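Local coordinates for sigma regulatory family protein-PP2C phosphatase (Chlamydia trachomatis serovar L2, PDB 6MAB) that probably senses TCA-cycle intermediates through this periplasmic domain and signals to a PP2C-type phosphatase region elsewhere in the same membrane protein, at residues 72-77 with 145-150; 103-108 with 129-134; 12-17 with 263-268; 27-32 with 250-255. All coordinates share one frame; numbering follows the deposited sequence.

Contact 1 (72-77 with 145-150); sequences YKEISL and VLYTLS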
loop_
_atom_site.group_PDB
_atom_site.type_symbol
_atom_site.label_atom_id
_atom_site.label_comp_id
_atom_site.label_asym_id
_atom_site.label_seq_id
_atom_site.Cartn_x
_atom_site.Cartn_y
_atom_site.Cartn_z
ATOM N N TYR A 72 1.291 16.523 3.303
ATOM C CA TYR A 72 2.023 15.269 3.372
ATOM C C TYR A 72 2.374 14.978 4.818
ATOM O O TYR A 72 2.643 15.897 5.595
ATOM C CB TYR A 72 3.298 15.331 2.539
ATOM C CG TYR A 72 3.003 15.348 1.072
ATOM C CD1 TYR A 72 2.840 14.164 0.379
ATOM C CD2 TYR A 72 2.835 16.538 0.388
ATOM C CE1 TYR A 72 2.552 14.159 -0.962
ATOM C CE2 TYR A 72 2.550 16.542 -0.968
ATOM C CZ TYR A 72 2.412 15.346 -1.628
ATOM O OH TYR A 72 2.099 15.310 -2.959
ATOM N N LYS A 73 2.368 13.698 5.190
ATOM C CA LYS A 73 2.965 13.356 6.471
ATOM C C LYS A 73 4.462 13.620 6.440
ATOM O O LYS A 73 5.036 14.046 7.447
ATOM C CB LYS A 73 2.671 11.899 6.824
ATOM C CG LYS A 73 3.373 11.447 8.115
ATOM C CD LYS A 73 3.065 9.995 8.472
ATOM C CE LYS A 73 3.717 9.608 9.794
ATOM N NZ LYS A 73 2.827 9.944 10.923
ATOM N N GLU A 74 5.094 13.409 5.289
ATOM C CA GLU A 74 6.521 13.644 5.135
ATOM C C GLU A 74 6.838 13.806 3.665
ATOM O O GLU A 74 6.390 13.005 2.839
ATOM C CB GLU A 74 7.343 12.470 5.702
ATOM C CG GLU A 74 8.862 12.615 5.545
ATOM C CD GLU A 74 9.633 11.467 6.197
ATOM O OE1 GLU A 74 9.100 10.903 7.167
ATOM O OE2 GLU A 74 10.755 11.127 5.742
ATOM N N ILE A 75 7.632 14.815 3.342
ATOM C CA ILE A 75 8.363 14.817 2.088
ATOM C C ILE A 75 9.836 15.053 2.405
ATOM O O ILE A 75 10.178 15.999 3.124
ATOM C CB ILE A 75 7.809 15.869 1.108
ATOM C CG1 ILE A 75 8.664 15.890 -0.140
ATOM C CG2 ILE A 75 7.782 17.237 1.742
ATOM C CD1 ILE A 75 7.975 16.573 -1.291
ATOM N N SER A 76 10.704 14.158 1.909
ATOM C CA SER A 76 12.124 14.162 2.247
ATOM C C SER A 76 12.998 13.990 1.011
ATOM O O SER A 76 12.694 13.191 0.130
ATOM C CB SER A 76 12.462 13.034 3.236
ATOM O OG SER A 76 11.836 13.255 4.483
ATOM N N LEU A 77 14.099 14.735 0.988
ATOM C CA LEU A 77 15.195 14.503 0.067
ATOM C C LEU A 77 16.214 13.631 0.768
ATOM O O LEU A 77 16.772 14.029 1.806
ATOM C CB LEU A 77 15.853 15.806 -0.353
ATOM C CG LEU A 77 15.210 16.749 -1.340
ATOM C CD1 LEU A 77 16.173 17.930 -1.510
ATOM C CD2 LEU A 77 14.958 16.026 -2.658
ATOM N N VAL A 145 16.920 10.176 -3.471
ATOM C CA VAL A 145 15.539 9.744 -3.625
ATOM C C VAL A 145 14.632 10.805 -3.025
ATOM O O VAL A 145 14.914 11.326 -1.946
ATOM C CB VAL A 145 15.313 8.375 -2.952
ATOM C CG1 VAL A 145 13.819 8.002 -2.948
ATOM C CG2 VAL A 145 16.136 7.313 -3.676
ATOM N N LEU A 146 13.562 11.157 -3.744
ATOM C CA LEU A 146 12.483 11.975 -3.190
ATOM C C LEU A 146 11.467 11.024 -2.569
ATOM O O LEU A 146 10.853 10.205 -3.269
ATOM C CB LEU A 146 11.833 12.840 -4.262
ATOM C CG LEU A 146 10.717 13.749 -3.734
ATOM C CD1 LEU A 146 11.262 14.740 -2.719
ATOM C CD2 LEU A 146 10.047 14.511 -4.871
ATOM N N TYR A 147 11.342 11.097 -1.240
ATOM C CA TYR A 147 10.579 10.175 -0.420
ATOM C C TYR A 147 9.367 10.911 0.146
ATOM O O TYR A 147 9.527 11.931 0.818
ATOM C CB TYR A 147 11.506 9.679 0.686
ATOM C CG TYR A 147 10.930 8.724 1.709
ATOM C CD1 TYR A 147 10.238 9.192 2.805
ATOM C CD2 TYR A 147 11.142 7.354 1.601
ATOM C CE1 TYR A 147 9.729 8.305 3.773
ATOM C CE2 TYR A 147 10.638 6.467 2.558
ATOM C CZ TYR A 147 9.945 6.955 3.637
ATOM O OH TYR A 147 9.456 6.094 4.603
ATOM N N THR A 148 8.158 10.414 -0.137
ATOM C CA THR A 148 6.949 11.025 0.404
ATOM C C THR A 148 6.052 9.980 1.065
ATOM O O THR A 148 5.971 8.815 0.637
ATOM C CB THR A 148 6.144 11.811 -0.635
ATOM O OG1 THR A 148 5.794 10.961 -1.711
ATOM C CG2 THR A 148 6.942 12.989 -1.171
ATOM N N LEU A 149 5.406 10.430 2.143
ATOM C CA LEU A 149 4.400 9.684 2.891
ATOM C C LEU A 149 3.111 10.493 2.922
ATOM O O LEU A 149 3.121 11.657 3.337
ATOM C CB LEU A 149 4.863 9.424 4.326
ATOM C CG LEU A 149 6.179 8.689 4.549
ATOM C CD1 LEU A 149 6.486 8.614 6.046
ATOM C CD2 LEU A 149 6.172 7.287 3.938
ATOM N N SER A 150 2.017 9.878 2.482
ATOM C CA SER A 150 0.701 10.498 2.415
ATOM C C SER A 150 -0.335 9.602 3.104
ATOM O O SER A 150 -0.412 8.396 2.826
ATOM C CB SER A 150 0.334 10.747 0.915
ATOM O OG SER A 150 -1.037 11.003 0.729
#
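Leu149 O is gripped by two successive amides. Glu74 N lies 3.3 Å from Leu149 O with an angle of 156° at the hydrogen. Lys73 N is nearer, 2.9 Å from Leu149 O, but the bond is bent and weak. Two residues facing one make a classic beta bulge. Beyond it the antiparallel pairing is regular. Leu149 N gives its hydrogen to Glu74 O, and Ser76 and Tyr147 bond each other through both N and O. The Ser76 N to Tyr147 O bond is 2.7 Å long.

Glu74, Ser76, Tyr147 and Leu149 share one face of the sheet. The Glu74 chain is extended, with CG anti to the backbone N (chi1 178°). This lays it alongside Leu149, and its OE2 comes within 3.6 Å of Tyr147 CD1. Ser76 OG donates to Glu74 OE2 over 2.7 Å, on the anti side of the carboxylate. Tyr101 OH also bonds OE2, and Arg93 forms a salt bridge with OE1. These partners hold the buried carboxylate and would probably favour its charged form.

The other face is mostly apolar. Ile75 CG1 meets Thr148 CG2 at 3.5 Å, and Leu146 CD1 touches both Ile75 and Leu77. Helix 35-45 packs on this face through Ile38, Leu39 and Phe42. Strands 86-91 and 126-135 flank the pair within the five-stranded sheet.

Contact 2 (103-108 with 129-134); sequences QEIFLS and VLQTNI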
loop_
_atom_site.group_PDB
_atom_site.type_symbol
_atom_site.label_atom_id
_atom_site.label_comp_id
_atom_site.label_asym_id
_atom_site.label_seq_id
_atom_site.Cartn_x
_atom_site.Cartn_y
_atom_site.Cartn_z
ATOM N N GLN A 103 16.905 1.440 5.718
ATOM C CA GLN A 103 15.778 0.523 5.851
ATOM C C GLN A 103 14.530 1.073 5.185
ATOM O O GLN A 103 13.657 0.295 4.801
ATOM C CB GLN A 103 15.464 0.257 7.315
ATOM C CG GLN A 103 15.666 -1.180 7.750
ATOM C CD GLN A 103 17.118 -1.524 7.898
ATOM O OE1 GLN A 103 17.920 -1.260 7.002
ATOM N NE2 GLN A 103 17.476 -2.108 9.037
ATOM N N GLU A 104 14.436 2.390 5.049
ATOM C CA GLU A 104 13.232 3.023 4.530
ATOM C C GLU A 104 13.204 3.045 3.004
ATOM O O GLU A 104 12.126 3.132 2.404
ATOM C CB GLU A 104 13.131 4.459 5.075
ATOM C CG GLU A 104 12.691 4.598 6.535
ATOM C CD GLU A 104 13.807 4.383 7.574
ATOM O OE1 GLU A 104 14.969 4.066 7.216
ATOM O OE2 GLU A 104 13.505 4.550 8.774
ATOM N N ILE A 105 14.361 3.010 2.361
ATOM C CA ILE A 105 14.437 3.120 0.904
ATOM C C ILE A 105 14.427 1.721 0.320
ATOM O O ILE A 105 15.262 0.894 0.675
ATOM C CB ILE A 105 15.707 3.872 0.473
ATOM C CG1 ILE A 105 15.705 5.314 0.974
ATOM C CG2 ILE A 105 15.890 3.846 -1.058
ATOM C CD1 ILE A 105 14.565 6.177 0.504
ATOM N N PHE A 106 13.515 1.457 -0.607
ATOM C CA PHE A 106 13.342 0.180 -1.269
ATOM C C PHE A 106 13.463 0.291 -2.784
ATOM O O PHE A 106 13.166 -0.687 -3.473
ATOM C CB PHE A 106 11.958 -0.425 -0.959
ATOM C CG PHE A 106 11.405 -0.091 0.409
ATOM C CD1 PHE A 106 12.077 -0.461 1.557
ATOM C CD2 PHE A 106 10.178 0.552 0.537
ATOM C CE1 PHE A 106 11.554 -0.175 2.804
ATOM C CE2 PHE A 106 9.654 0.840 1.786
ATOM C CZ PHE A 106 10.346 0.471 2.920
ATOM N N LEU A 107 13.787 1.466 -3.310
ATOM C CA LEU A 107 13.834 1.728 -4.750
ATOM C C LEU A 107 15.227 1.437 -5.310
ATOM O O LEU A 107 16.224 1.993 -4.836
ATOM C CB LEU A 107 13.461 3.182 -4.995
ATOM C CG LEU A 107 13.532 3.744 -6.441
ATOM C CD1 LEU A 107 12.538 3.059 -7.323
ATOM C CD2 LEU A 107 13.282 5.222 -6.460
ATOM N N SER A 108 15.296 0.607 -6.345
ATOM C CA SER A 108 16.589 0.267 -6.922
ATOM C C SER A 108 17.002 1.327 -7.939
ATOM O O SER A 108 16.201 2.167 -8.357
ATOM C CB SER A 108 16.549 -1.122 -7.564
ATOM O OG SER A 108 15.835 -1.106 -8.783
ATOM N N VAL A 129 3.512 5.284 0.254
ATOM C CA VAL A 129 4.953 5.486 0.290
ATOM C C VAL A 129 5.407 5.597 -1.151
ATOM O O VAL A 129 5.355 4.613 -1.893
ATOM C CB VAL A 129 5.663 4.332 0.997
ATOM C CG1 VAL A 129 7.157 4.583 1.065
ATOM C CG2 VAL A 129 5.064 4.110 2.394
ATOM N N LEU A 130 5.839 6.788 -1.533
ATOM C CA LEU A 130 6.308 7.069 -2.885
ATOM C C LEU A 130 7.793 7.398 -2.837
ATOM O O LEU A 130 8.228 8.218 -2.026
ATOM C CB LEU A 130 5.534 8.224 -3.496
ATOM C CG LEU A 130 4.247 7.818 -4.196
ATOM C CD1 LEU A 130 3.257 7.161 -3.242
ATOM C CD2 LEU A 130 3.604 9.010 -4.887
ATOM N N GLN A 131 8.569 6.702 -3.660
ATOM C CA GLN A 131 10.000 6.918 -3.773
ATOM C C GLN A 131 10.336 7.147 -5.227
ATOM O O GLN A 131 9.927 6.350 -6.078
ATOM C CB GLN A 131 10.757 5.716 -3.210
ATOM C CG GLN A 131 10.399 5.503 -1.759
ATOM C CD GLN A 131 11.119 4.328 -1.096
ATOM O OE1 GLN A 131 12.093 3.785 -1.623
ATOM N NE2 GLN A 131 10.644 3.959 0.089
ATOM N N THR A 132 11.047 8.239 -5.500
ATOM C CA THR A 132 11.402 8.636 -6.855
ATOM C C THR A 132 12.891 8.951 -6.945
ATOM O O THR A 132 13.413 9.744 -6.155
ATOM C CB THR A 132 10.567 9.836 -7.261
ATOM O OG1 THR A 132 9.185 9.481 -7.177
ATOM C CG2 THR A 132 10.912 10.288 -8.691
ATOM N N ASN A 133 13.570 8.342 -7.919
ATOM C CA ASN A 133 15.002 8.546 -8.067
ATOM C C ASN A 133 15.300 9.947 -8.603
ATOM O O ASN A 133 14.613 10.463 -9.491
ATOM C CB ASN A 133 15.610 7.480 -8.985
ATOM C CG ASN A 133 16.019 6.247 -8.247
ATOM O OD1 ASN A 133 16.478 6.310 -7.100
ATOM N ND2 ASN A 133 15.867 5.108 -8.893
ATOM N N ILE A 134 16.315 10.571 -8.017
ATOM C CA ILE A 134 16.834 11.857 -8.465
ATOM C C ILE A 134 18.087 11.530 -9.269
ATOM O O ILE A 134 19.135 11.182 -8.712
ATOM C CB ILE A 134 17.109 12.793 -7.283
ATOM C CG1 ILE A 134 15.778 13.098 -6.561
ATOM C CG2 ILE A 134 17.792 14.075 -7.758
ATOM C CD1 ILE A 134 15.968 13.697 -5.176
HETATM O O HOH W 1 17.685 4.200 -5.843
#
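The amide of Gln131 meets the backbone of the 103-108 loop with both its oxygen and its nitrogen. OE1 accepts from Phe106 N at 2.9 Å. That bond is nearly straight, 166° at the hydrogen, and uses a lone pair in the carbonyl plane. Leu107 N adds a weak, bent bond to the same oxygen. NE2 donates to Glu104 O, also at 2.9 Å, and this oxygen stands 30° out of the amide plane. The amide thus bridges loop groups two residues apart. Its chain is extended beyond CG (chi2 -179°), which carries the amide from the strand to the loop.

Leu107 packs against both Gln131 and Asn133. Its CB lies against Gln131 OE1, and its CD2 is 3.4 Å from Asn133 CG. Asn133 makes the second polar link. Its ND2 donates to Ser108 O over 3.0 Å, with the acceptor almost in the amide plane. A water donates to both Leu107 O and Asn133 OD1, 2.7 Å from the latter.

Further out, Gln111 O takes a hydrogen bond from Asn133 ND2, so this nitrogen serves two carbonyls. Tyr147 of the adjacent strand packs against Gln131. Arg207 pairs with the Glu104 carboxylate beside the loop.

A loop without regular structure is therefore held over one face of the sheet, while helix 35-45 covers the other. Strand order 2-1-5-4-3 with such a covering loop is consistent with a PAS-like Cache module, where sensor pockets commonly lie between the sheet and its covering segments.

Contact 3 (12-17 with 263-268); sequences SITSDL and SIIFAS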
loop_
_atom_site.group_PDB
_atom_site.type_symbol
_atom_site.label_atom_id
_atom_site.label_comp_id
_atom_site.label_asym_id
_atom_site.label_seq_id
_atom_site.Cartn_x
_atom_site.Cartn_y
_atom_site.Cartn_z
ATOM N N SER A 12 -22.005 -16.154 -12.078
ATOM C CA SER A 12 -22.942 -15.042 -12.057
ATOM C C SER A 12 -23.066 -14.423 -10.671
ATOM O O SER A 12 -23.088 -13.194 -10.537
ATOM C CB SER A 12 -24.312 -15.503 -12.558
ATOM O OG SER A 12 -24.203 -15.882 -13.909
ATOM N N ILE A 13 -23.153 -15.242 -9.623
ATOM C CA ILE A 13 -23.406 -14.654 -8.310
ATOM C C ILE A 13 -22.150 -14.088 -7.664
ATOM O O ILE A 13 -22.265 -13.334 -6.696
ATOM C CB ILE A 13 -24.071 -15.651 -7.341
ATOM C CG1 ILE A 13 -23.130 -16.811 -7.021
ATOM C CG2 ILE A 13 -25.422 -16.119 -7.929
ATOM C CD1 ILE A 13 -23.737 -17.845 -6.045
ATOM N N THR A 14 -20.963 -14.385 -8.206
ATOM C CA THR A 14 -19.707 -13.830 -7.718
ATOM C C THR A 14 -19.162 -12.710 -8.591
ATOM O O THR A 14 -18.166 -12.085 -8.228
ATOM C CB THR A 14 -18.658 -14.930 -7.608
ATOM O OG1 THR A 14 -18.493 -15.588 -8.866
ATOM C CG2 THR A 14 -19.088 -15.963 -6.525
ATOM N N SER A 15 -19.795 -12.446 -9.726
ATOM C CA SER A 15 -19.258 -11.485 -10.682
ATOM C C SER A 15 -19.048 -10.122 -10.039
ATOM O O SER A 15 -18.076 -9.412 -10.335
ATOM C CB SER A 15 -20.228 -11.392 -11.871
ATOM O OG SER A 15 -19.853 -10.371 -12.757
ATOM N N ASP A 16 -19.954 -9.739 -9.152
ATOM C CA ASP A 16 -19.937 -8.398 -8.596
ATOM C C ASP A 16 -18.768 -8.197 -7.637
ATOM O O ASP A 16 -18.273 -7.071 -7.508
ATOM C CB ASP A 16 -21.276 -8.132 -7.916
ATOM C CG ASP A 16 -21.359 -6.760 -7.311
ATOM O OD1 ASP A 16 -21.370 -5.769 -8.074
ATOM O OD2 ASP A 16 -21.423 -6.680 -6.071
ATOM N N LEU A 17 -18.320 -9.262 -6.960
ATOM C CA LEU A 17 -17.096 -9.170 -6.153
ATOM C C LEU A 17 -15.907 -8.786 -7.020
ATOM O O LEU A 17 -15.130 -7.883 -6.681
ATOM C CB LEU A 17 -16.793 -10.501 -5.452
ATOM C CG LEU A 17 -17.603 -10.958 -4.254
ATOM C CD1 LEU A 17 -17.274 -12.411 -3.932
ATOM C CD2 LEU A 17 -17.311 -10.079 -3.062
ATOM N N SER A 263 -24.083 -15.853 2.518
ATOM C CA SER A 263 -25.539 -15.861 2.470
ATOM C C SER A 263 -26.083 -14.738 1.593
ATOM O O SER A 263 -27.124 -14.907 0.950
ATOM C CB SER A 263 -26.114 -15.762 3.887
ATOM O OG SER A 263 -25.879 -14.486 4.485
ATOM N N ILE A 264 -25.407 -13.590 1.571
ATOM C CA ILE A 264 -25.822 -12.481 0.712
ATOM C C ILE A 264 -25.494 -12.795 -0.740
ATOM O O ILE A 264 -26.315 -12.588 -1.644
ATOM C CB ILE A 264 -25.141 -11.180 1.196
ATOM C CG1 ILE A 264 -25.686 -10.797 2.585
ATOM C CG2 ILE A 264 -25.325 -10.063 0.202
ATOM C CD1 ILE A 264 -25.027 -9.584 3.244
ATOM N N ILE A 265 -24.301 -13.335 -0.985
ATOM C CA ILE A 265 -23.935 -13.776 -2.329
ATOM C C ILE A 265 -24.989 -14.734 -2.863
ATOM O O ILE A 265 -25.487 -14.583 -3.981
ATOM C CB ILE A 265 -22.539 -14.430 -2.313
ATOM C CG1 ILE A 265 -21.461 -13.399 -1.968
ATOM C CG2 ILE A 265 -22.258 -15.144 -3.646
ATOM C CD1 ILE A 265 -21.291 -12.302 -3.010
ATOM N N PHE A 266 -25.351 -15.734 -2.068
ATOM C CA PHE A 266 -26.267 -16.751 -2.551
ATOM C C PHE A 266 -27.691 -16.233 -2.688
ATOM O O PHE A 266 -28.469 -16.813 -3.437
ATOM C CB PHE A 266 -26.216 -17.978 -1.622
ATOM C CG PHE A 266 -25.111 -18.944 -1.983
ATOM C CD1 PHE A 266 -23.800 -18.533 -1.996
ATOM C CD2 PHE A 266 -25.390 -20.246 -2.351
ATOM C CE1 PHE A 266 -22.785 -19.396 -2.344
ATOM C CE2 PHE A 266 -24.369 -21.109 -2.701
ATOM C CZ PHE A 266 -23.058 -20.665 -2.695
ATOM N N ALA A 267 -28.045 -15.149 -2.000
ATOM C CA ALA A 267 -29.392 -14.613 -2.122
ATOM C C ALA A 267 -29.672 -14.149 -3.543
ATOM O O ALA A 267 -30.846 -14.047 -3.931
ATOM C CB ALA A 267 -29.610 -13.454 -1.142
ATOM N N SER A 268 -28.616 -13.869 -4.317
ATOM C CA SER A 268 -28.772 -13.510 -5.731
ATOM C C SER A 268 -29.351 -14.637 -6.559
ATOM O O SER A 268 -29.740 -14.404 -7.713
ATOM C CB SER A 268 -27.423 -13.112 -6.352
ATOM O OG SER A 268 -26.926 -11.927 -5.771
HETATM O O HOH W 2 -24.266 -11.774 -5.746
#
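Ile265 is the first residue of 263-268 to meet the 12-17 helix. Its CG2 sits 3.5 Å from Ile13 O and 3.9 Å from Ile13 CG1. The other branch ends in CD1, which reaches Leu17 CG at 4.1 Å, the two side chains crossing at about a right angle. Ile265 thus bridges two residues one turn apart on the long helix.

Phe266 follows. Its CB starts away from the other helix, but the ring swings back beside Ile13. Ile13 CD1 lies over one ring face, 4.2 Å from the ring centroid and 15° off its normal, a CH-pi contact. The methyl is offset toward the rim. Ile13 CG1 takes the crowded position between backbone N and carbonyl carbon (chi1 65°), and CD1 extends from there to the ring. Trp243 meets the same ring edge-to-face.

The two helices cross at 123°, with 9.1 Å between their local axes. This packing joins helix 2-31 to the short helix 262-267, which follows the last strand of the second sheet. A long N-terminal helix is consistent with a Cache-type sensor.

At the end of the segment, Ser268 CB rests on Ile13 CG2. A water bridges Ser268 OG and Ile13 O, 2.7 Å from the latter, to which it donates. Helix 12-17 is kinked where Asp16 N and Leu17 N lack a bond to the turn before. Leu17 N bonds Thr14 O only weakly, and Ile13 O takes the water.

Contact 4 (27-32 with 250-255); sequences TLQQTI and PEMDFR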
loop_
_atom_site.group_PDB
_atom_site.type_symbol
_atom_site.label_atom_id
_atom_site.label_comp_id
_atom_site.label_asym_id
_atom_site.label_seq_id
_atom_site.Cartn_x
_atom_site.Cartn_y
_atom_site.Cartn_z
ATOM N N THR A 27 -9.261 2.835 -9.276
ATOM C CA THR A 27 -9.233 4.088 -8.531
ATOM C C THR A 27 -7.866 4.303 -7.891
ATOM O O THR A 27 -7.280 5.387 -7.983
ATOM C CB THR A 27 -10.348 4.093 -7.478
ATOM O OG1 THR A 27 -11.625 4.004 -8.128
ATOM C CG2 THR A 27 -10.315 5.377 -6.655
ATOM N N LEU A 28 -7.337 3.266 -7.244
ATOM C CA LEU A 28 -6.030 3.387 -6.623
ATOM C C LEU A 28 -4.919 3.601 -7.652
ATOM O O LEU A 28 -3.960 4.331 -7.375
ATOM C CB LEU A 28 -5.775 2.157 -5.750
ATOM C CG LEU A 28 -6.725 2.057 -4.552
ATOM C CD1 LEU A 28 -6.546 0.714 -3.846
ATOM C CD2 LEU A 28 -6.505 3.187 -3.544
ATOM N N GLN A 29 -5.030 3.011 -8.852
ATOM C CA GLN A 29 -4.023 3.244 -9.884
ATOM C C GLN A 29 -4.025 4.692 -10.352
ATOM O O GLN A 29 -2.974 5.229 -10.737
ATOM C CB GLN A 29 -4.254 2.291 -11.057
ATOM C CG GLN A 29 -3.825 0.860 -10.784
ATOM C CD GLN A 29 -4.419 -0.143 -11.769
ATOM O OE1 GLN A 29 -5.169 0.219 -12.679
ATOM N NE2 GLN A 29 -4.082 -1.413 -11.583
ATOM N N GLN A 30 -5.186 5.343 -10.307
ATOM C CA GLN A 30 -5.309 6.724 -10.737
ATOM C C GLN A 30 -4.904 7.722 -9.654
ATOM O O GLN A 30 -4.549 8.866 -9.981
ATOM C CB GLN A 30 -6.748 6.987 -11.177
ATOM C CG GLN A 30 -7.175 6.174 -12.395
ATOM C CD GLN A 30 -6.207 6.353 -13.562
ATOM O OE1 GLN A 30 -5.720 5.381 -14.136
ATOM N NE2 GLN A 30 -5.905 7.604 -13.895
ATOM N N THR A 31 -4.888 7.305 -8.381
ATOM C CA THR A 31 -4.721 8.229 -7.268
ATOM C C THR A 31 -3.432 8.048 -6.472
ATOM O O THR A 31 -2.957 9.020 -5.883
ATOM C CB THR A 31 -5.902 8.096 -6.297
ATOM O OG1 THR A 31 -6.042 6.734 -5.895
ATOM C CG2 THR A 31 -7.189 8.542 -6.960
ATOM N N ILE A 32 -2.848 6.853 -6.427
ATOM C CA ILE A 32 -1.636 6.656 -5.620
ATOM C C ILE A 32 -0.329 7.009 -6.339
ATOM O O ILE A 32 0.472 7.793 -5.790
ATOM C CB ILE A 32 -1.587 5.220 -5.089
ATOM C CG1 ILE A 32 -2.771 4.960 -4.153
ATOM C CG2 ILE A 32 -0.261 4.971 -4.356
ATOM C CD1 ILE A 32 -2.823 5.802 -2.920
ATOM N N PRO A 250 0.287 -5.682 -9.275
ATOM C CA PRO A 250 1.733 -5.934 -9.204
ATOM C C PRO A 250 2.577 -4.677 -9.333
ATOM O O PRO A 250 3.632 -4.592 -8.692
ATOM C CB PRO A 250 1.974 -6.908 -10.367
ATOM C CG PRO A 250 0.845 -6.664 -11.316
ATOM C CD PRO A 250 -0.335 -6.289 -10.464
ATOM N N GLU A 251 2.150 -3.696 -10.136
ATOM C CA GLU A 251 2.935 -2.476 -10.320
ATOM C C GLU A 251 2.929 -1.566 -9.090
ATOM O O GLU A 251 3.538 -0.487 -9.145
ATOM C CB GLU A 251 2.437 -1.703 -11.552
ATOM C CG GLU A 251 1.105 -0.982 -11.395
ATOM C CD GLU A 251 -0.066 -1.931 -11.234
ATOM O OE1 GLU A 251 0.059 -3.102 -11.666
ATOM O OE2 GLU A 251 -1.103 -1.503 -10.673
ATOM N N MET A 252 2.259 -1.967 -7.994
ATOM C CA MET A 252 2.331 -1.236 -6.735
ATOM C C MET A 252 2.496 -2.159 -5.526
ATOM O O MET A 252 2.463 -1.681 -4.379
ATOM C CB MET A 252 1.088 -0.363 -6.585
ATOM C CG MET A 252 1.168 0.901 -7.418
ATOM S SD MET A 252 -0.011 2.079 -6.757
ATOM C CE MET A 252 -1.565 1.454 -7.330
ATOM N N ASP A 253 2.672 -3.454 -5.738
ATOM C CA ASP A 253 3.083 -4.373 -4.676
ATOM C C ASP A 253 2.042 -4.463 -3.561
ATOM O O ASP A 253 2.383 -4.584 -2.384
ATOM C CB ASP A 253 4.446 -3.969 -4.100
ATOM C CG ASP A 253 5.575 -4.875 -4.556
ATOM O OD1 ASP A 253 5.309 -5.876 -5.253
ATOM O OD2 ASP A 253 6.741 -4.585 -4.208
ATOM N N PHE A 254 0.762 -4.406 -3.922
ATOM C CA PHE A 254 -0.289 -4.772 -2.981
ATOM C C PHE A 254 -1.445 -5.378 -3.755
ATOM O O PHE A 254 -1.456 -5.382 -4.985
ATOM C CB PHE A 254 -0.713 -3.576 -2.110
ATOM C CG PHE A 254 -1.434 -2.494 -2.832
ATOM C CD1 PHE A 254 -2.804 -2.543 -2.935
ATOM C CD2 PHE A 254 -0.759 -1.375 -3.320
ATOM C CE1 PHE A 254 -3.505 -1.539 -3.581
ATOM C CE2 PHE A 254 -1.458 -0.362 -3.976
ATOM C CZ PHE A 254 -2.833 -0.448 -4.100
ATOM N N ARG A 255 -2.404 -5.924 -3.015
ATOM C CA ARG A 255 -3.537 -6.634 -3.573
ATOM C C ARG A 255 -4.803 -6.087 -2.941
ATOM O O ARG A 255 -4.764 -5.446 -1.895
ATOM C CB ARG A 255 -3.451 -8.155 -3.326
ATOM C CG ARG A 255 -2.117 -8.789 -3.715
ATOM C CD ARG A 255 -2.287 -10.247 -4.154
ATOM N NE ARG A 255 -2.204 -11.204 -3.068
ATOM C CZ ARG A 255 -2.502 -12.494 -3.200
ATOM N NH1 ARG A 255 -2.917 -12.969 -4.373
ATOM N NH2 ARG A 255 -2.393 -13.314 -2.165
#
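Segment 27-32, in the C-terminal part of helix 2-31, faces the turn before strand 254-261, and Gln29 and Met252 come within 8.4 Å of each other by their CA atoms. Ile32 N still bonds Leu28 O at 2.9 Å. Across from it the chain reverses through a weak Asp253 N to Pro250 O bond, with Asp253 in a left-handed conformation.

Met252 points toward the helix. The chain bends at its last torsion (chi3 -75°), setting CE 3.7 Å from Leu28 O while SD lies 3.8 Å from Ile32 CG2. The thioether thus lies against the helix, CE at the Leu28 carbonyl and SD at Ile32.

The turn belongs to the hairpin between strands 240-249 and 254-261 of the second sheet. It also reaches the first sheet: Met252 O accepts from Thr116 OG1, and Phe254 packs on Leu117.

Leu28 CD1 approaches Phe254 at the ring edge, 3.8 Å from CE1. Leu159 of helix 153-160 also touches Leu28. Toward solvent, Gln29 NE2 makes a weak 3.1 Å bond to Glu251 OE2, with amide and carboxylate planes 73° apart. Glu251 is exposed and poorly ordered, so this bond is tentative.

In the fold
Contacts 1 and 2 share the first sheet. Their centres are about 10 Å apart and their strands are neighbours: Leu146 N lies 2.8 Å from Thr132 O, probably hydrogen-bonded. Thr148 N lies 2.9 Å from Leu130 O, also probably hydrogen-bonded. Contact 4 stands where the two sheets approach each other. Its centre is about 16 Å from that of contact 2, and Leu130 CD2 touches Ile32 O at 3.5 Å. Contact 3 is far off, its centre about 41 Å from those of contacts 1 and 2. Helix 2-31 spans contacts 3 and 4, whose centres are about 26 Å apart. It thus runs from the N-terminus, past the C-terminal helix, to the junction between the sheets.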